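Local coordinates for protein IclR transcriptional regulator (PDB 1MKM) that probably binds DNA as a transcription factor of the IclR family, with a winged helix-turn-helix domain and a metal-binding C-terminal domain, at residues 88-101 and 111-123. Numbering follows the deposited sequence.
Sequences LVDIMKRTGETVHL and YIDKVEGEQSIPM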
# COMPACT_ATOMS: atom_id res chain seq x y z
N LEU B 88 3.19 17.83 -23.04
CA LEU B 88 2.31 18.04 -21.91
C LEU B 88 3.05 17.74 -20.62
O LEU B 88 3.01 18.51 -19.67
CB LEU B 88 1.06 17.16 -22.03
CG LEU B 88 0.24 17.34 -23.32
CD1 LEU B 88 -0.89 16.31 -23.33
CD2 LEU B 88 -0.33 18.77 -23.42
N VAL B 89 3.74 16.60 -20.59
CA VAL B 89 4.51 16.22 -19.41
C VAL B 89 5.55 17.31 -19.15
O VAL B 89 5.82 17.67 -17.99
CB VAL B 89 5.21 14.85 -19.60
CG1 VAL B 89 5.97 14.47 -18.35
CG2 VAL B 89 4.18 13.77 -19.92
N ASP B 90 6.12 17.87 -20.21
CA ASP B 90 7.11 18.91 -20.04
C ASP B 90 6.47 20.18 -19.48
O ASP B 90 7.01 20.81 -18.56
CB ASP B 90 7.82 19.19 -21.37
CG ASP B 90 9.00 20.16 -21.23
OD1 ASP B 90 9.72 20.15 -20.21
OD2 ASP B 90 9.21 20.94 -22.19
N ILE B 91 5.30 20.54 -20.00
CA ILE B 91 4.59 21.73 -19.53
C ILE B 91 4.29 21.58 -18.05
O ILE B 91 4.31 22.56 -17.31
CB ILE B 91 3.25 21.95 -20.28
CG1 ILE B 91 3.51 22.11 -21.78
CG2 ILE B 91 2.54 23.18 -19.72
CD1 ILE B 91 2.26 22.28 -22.61
N MET B 92 4.01 20.36 -17.61
CA MET B 92 3.72 20.14 -16.20
C MET B 92 4.97 20.24 -15.32
O MET B 92 4.91 20.72 -14.17
CB MET B 92 3.07 18.78 -16.00
CG MET B 92 2.79 18.44 -14.54
SD MET B 92 4.21 17.78 -13.62
CE MET B 92 4.41 16.22 -14.44
N LYS B 93 6.10 19.78 -15.85
CA LYS B 93 7.34 19.81 -15.09
C LYS B 93 7.95 21.20 -15.06
O LYS B 93 8.73 21.52 -14.16
CB LYS B 93 8.32 18.81 -15.69
CG LYS B 93 7.80 17.40 -15.64
CD LYS B 93 8.64 16.47 -16.48
CE LYS B 93 9.88 16.04 -15.75
NZ LYS B 93 9.52 15.26 -14.54
N ARG B 94 7.57 22.03 -16.02
CA ARG B 94 8.08 23.39 -16.08
C ARG B 94 7.12 24.43 -15.50
O ARG B 94 7.43 25.62 -15.48
CB ARG B 94 8.45 23.77 -17.51
CG ARG B 94 9.43 22.80 -18.13
CD ARG B 94 10.05 23.35 -19.38
NE ARG B 94 9.10 23.52 -20.47
CZ ARG B 94 9.38 24.13 -21.61
NH1 ARG B 94 10.60 24.63 -21.81
NH2 ARG B 94 8.46 24.23 -22.56
N THR B 95 5.96 23.98 -15.01
CA THR B 95 5.00 24.90 -14.41
C THR B 95 4.52 24.34 -13.08
O THR B 95 4.16 25.10 -12.18
CB THR B 95 3.77 25.12 -15.30
OG1 THR B 95 3.00 23.91 -15.36
CG2 THR B 95 4.18 25.55 -16.71
N GLY B 96 4.52 23.01 -12.98
CA GLY B 96 4.09 22.33 -11.78
C GLY B 96 2.57 22.25 -11.71
O GLY B 96 1.99 21.78 -10.73
N GLU B 97 1.93 22.71 -12.78
CA GLU B 97 0.49 22.73 -12.86
C GLU B 97 -0.07 21.60 -13.72
O GLU B 97 0.62 21.09 -14.61
CB GLU B 97 0.03 24.07 -13.43
CG GLU B 97 0.61 25.28 -12.72
CD GLU B 97 0.36 25.24 -11.24
OE1 GLU B 97 -0.82 25.11 -10.84
OE2 GLU B 97 1.33 25.34 -10.46
N THR B 98 -1.31 21.22 -13.44
CA THR B 98 -2.01 20.20 -14.19
C THR B 98 -2.20 20.75 -15.61
O THR B 98 -2.45 21.95 -15.79
CB THR B 98 -3.37 19.89 -13.55
OG1 THR B 98 -3.15 19.39 -12.22
CG2 THR B 98 -4.13 18.86 -14.35
N VAL B 99 -2.07 19.88 -16.60
CA VAL B 99 -2.18 20.22 -18.02
C VAL B 99 -3.30 19.40 -18.66
O VAL B 99 -3.40 18.20 -18.40
CB VAL B 99 -0.86 19.89 -18.74
CG1 VAL B 99 -0.94 20.26 -20.23
CG2 VAL B 99 0.29 20.60 -18.05
N HIS B 100 -4.12 20.02 -19.51
CA HIS B 100 -5.20 19.31 -20.19
C HIS B 100 -5.07 19.48 -21.69
O HIS B 100 -4.49 20.45 -22.17
CB HIS B 100 -6.58 19.82 -19.78
CG HIS B 100 -6.91 19.59 -18.34
ND1 HIS B 100 -7.52 18.43 -17.89
CD2 HIS B 100 -6.71 20.36 -17.25
CE1 HIS B 100 -7.68 18.50 -16.58
NE2 HIS B 100 -7.20 19.66 -16.16
N LEU B 101 -5.63 18.53 -22.43
CA LEU B 101 -5.65 18.57 -23.88
C LEU B 101 -7.04 18.13 -24.27
O LEU B 101 -7.41 16.97 -24.08
CB LEU B 101 -4.62 17.61 -24.48
CG LEU B 101 -4.67 17.57 -26.02
CD1 LEU B 101 -4.15 18.88 -26.55
CD2 LEU B 101 -3.85 16.40 -26.60
N TYR B 111 -11.84 15.49 -23.13
CA TYR B 111 -10.52 15.35 -22.54
C TYR B 111 -9.84 14.12 -23.14
O TYR B 111 -10.31 12.99 -22.96
CB TYR B 111 -10.65 15.22 -21.03
CG TYR B 111 -10.92 16.53 -20.35
CD1 TYR B 111 -11.96 16.65 -19.43
CD2 TYR B 111 -10.12 17.64 -20.59
CE1 TYR B 111 -12.18 17.86 -18.77
CE2 TYR B 111 -10.34 18.85 -19.94
CZ TYR B 111 -11.37 18.94 -19.04
OH TYR B 111 -11.62 20.14 -18.41
N ILE B 112 -8.76 14.33 -23.87
CA ILE B 112 -8.08 13.22 -24.50
C ILE B 112 -6.72 12.93 -23.89
O ILE B 112 -6.05 11.98 -24.30
CB ILE B 112 -7.96 13.45 -26.02
CG1 ILE B 112 -7.55 14.89 -26.31
CG2 ILE B 112 -9.30 13.12 -26.69
CD1 ILE B 112 -7.19 15.15 -27.74
N ASP B 113 -6.31 13.75 -22.93
CA ASP B 113 -5.05 13.56 -22.22
C ASP B 113 -4.97 14.53 -21.05
O ASP B 113 -5.51 15.64 -21.11
CB ASP B 113 -3.85 13.78 -23.14
CG ASP B 113 -2.59 13.07 -22.64
OD1 ASP B 113 -2.44 12.89 -21.41
OD2 ASP B 113 -1.74 12.68 -23.47
N LYS B 114 -4.32 14.12 -19.97
CA LYS B 114 -4.19 14.99 -18.82
C LYS B 114 -2.96 14.59 -18.00
O LYS B 114 -2.74 13.41 -17.70
CB LYS B 114 -5.46 14.91 -17.94
CG LYS B 114 -5.41 15.72 -16.65
CD LYS B 114 -6.47 15.24 -15.67
CE LYS B 114 -6.62 16.17 -14.48
NZ LYS B 114 -7.62 15.68 -13.48
N VAL B 115 -2.14 15.58 -17.67
CA VAL B 115 -0.95 15.34 -16.85
C VAL B 115 -1.21 15.99 -15.50
O VAL B 115 -1.29 17.21 -15.41
CB VAL B 115 0.32 15.99 -17.41
CG1 VAL B 115 1.43 15.92 -16.35
CG2 VAL B 115 0.76 15.30 -18.67
N GLU B 116 -1.33 15.19 -14.45
CA GLU B 116 -1.57 15.74 -13.12
C GLU B 116 -0.37 16.55 -12.65
O GLU B 116 0.77 16.27 -13.00
CB GLU B 116 -1.88 14.63 -12.11
CG GLU B 116 -3.14 13.84 -12.42
CD GLU B 116 -3.55 12.93 -11.27
OE1 GLU B 116 -2.68 12.22 -10.73
OE2 GLU B 116 -4.75 12.92 -10.91
N GLY B 117 -0.64 17.57 -11.84
CA GLY B 117 0.41 18.41 -11.31
C GLY B 117 0.85 17.90 -9.95
O GLY B 117 0.37 16.87 -9.45
N GLU B 118 1.77 18.64 -9.36
CA GLU B 118 2.34 18.31 -8.07
C GLU B 118 1.35 18.29 -6.92
O GLU B 118 1.52 17.54 -5.95
CB GLU B 118 3.49 19.28 -7.79
CG GLU B 118 4.60 19.15 -8.82
CD GLU B 118 5.66 20.23 -8.71
OE1 GLU B 118 5.94 20.68 -7.58
OE2 GLU B 118 6.22 20.61 -9.76
N GLN B 119 0.32 19.14 -6.99
CA GLN B 119 -0.69 19.18 -5.94
C GLN B 119 -2.09 18.92 -6.51
O GLN B 119 -2.36 19.21 -7.68
CB GLN B 119 -0.64 20.53 -5.21
CG GLN B 119 0.24 21.57 -5.88
CD GLN B 119 -0.36 22.12 -7.16
OE1 GLN B 119 -1.35 22.86 -7.13
NE2 GLN B 119 0.23 21.76 -8.30
N SER B 120 -2.96 18.34 -5.69
CA SER B 120 -4.33 18.05 -6.12
C SER B 120 -5.07 19.39 -6.26
O SER B 120 -4.92 20.29 -5.42
CB SER B 120 -5.04 17.19 -5.06
OG SER B 120 -4.25 16.08 -4.66
N ILE B 121 -5.86 19.55 -7.32
CA ILE B 121 -6.61 20.79 -7.51
C ILE B 121 -8.10 20.48 -7.46
O ILE B 121 -8.53 19.43 -7.93
CB ILE B 121 -6.26 21.48 -8.84
CG1 ILE B 121 -6.45 20.51 -10.01
CG2 ILE B 121 -4.81 22.00 -8.77
CD1 ILE B 121 -6.07 21.13 -11.37
N PRO B 122 -8.91 21.38 -6.88
CA PRO B 122 -10.36 21.18 -6.76
C PRO B 122 -11.15 21.16 -8.07
O PRO B 122 -12.19 21.79 -8.17
CB PRO B 122 -10.79 22.33 -5.84
CG PRO B 122 -9.82 23.41 -6.18
CD PRO B 122 -8.50 22.67 -6.29
N MET B 123 -10.65 20.41 -9.05
CA MET B 123 -11.28 20.28 -10.37
C MET B 123 -11.64 18.82 -10.64
O MET B 123 -10.86 17.92 -10.33
CB MET B 123 -10.30 20.77 -11.44
CG MET B 123 -10.84 20.79 -12.85
SD MET B 123 -9.59 21.40 -13.99
CE MET B 123 -10.05 20.57 -15.51
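With chi1 at 169°, Val115 sets CG1 opposite its backbone N and CG2 opposite its carbonyl carbon, so the two methyls meet different helix residues. In Met92, chi1 (177°) swings CG away from its own N, and bends at chi2 and chi3 fold CE back to Val115 CG1. The fit is tight, with Met92 CB 3.3 Å from Val115 CG1. The other branch, Val115 CG2, packs against Leu88 CB and Val89 CG2. Helix 79-93 thus lies on the sheet face that carries Val99, Val115 and Asp113. Leu88 CD1 touches the carboxylate of Asp113, whose OD2 hydrogen-bonds His85 ND1.

On the opposite side of the sheet, the extended Lys114 chain runs beside His100, pointing the same way, with Lys114 CE 3.3 Å from His100 CE1. Lys114 NZ hydrogen-bonds Ser125 OG. Met123 comes from the opposite direction and puts CE 3.1 Å from His100 NE2, a buried nitrogen with no partner in the model. The Tyr111 ring lies oblique to His100, its plane turned by 40°.

Val99 N bonds Val115 O and Val115 N bonds Val99 O, both at 3.0 Å. Further along, Ile112 N gives a straight bond to Leu101 O. Ile112 and Asp113 both face Leu101. This is a classic beta bulge in the antiparallel hairpin of strands 98-105 and 108-115, part of the GAF-like IclR C-terminal domain.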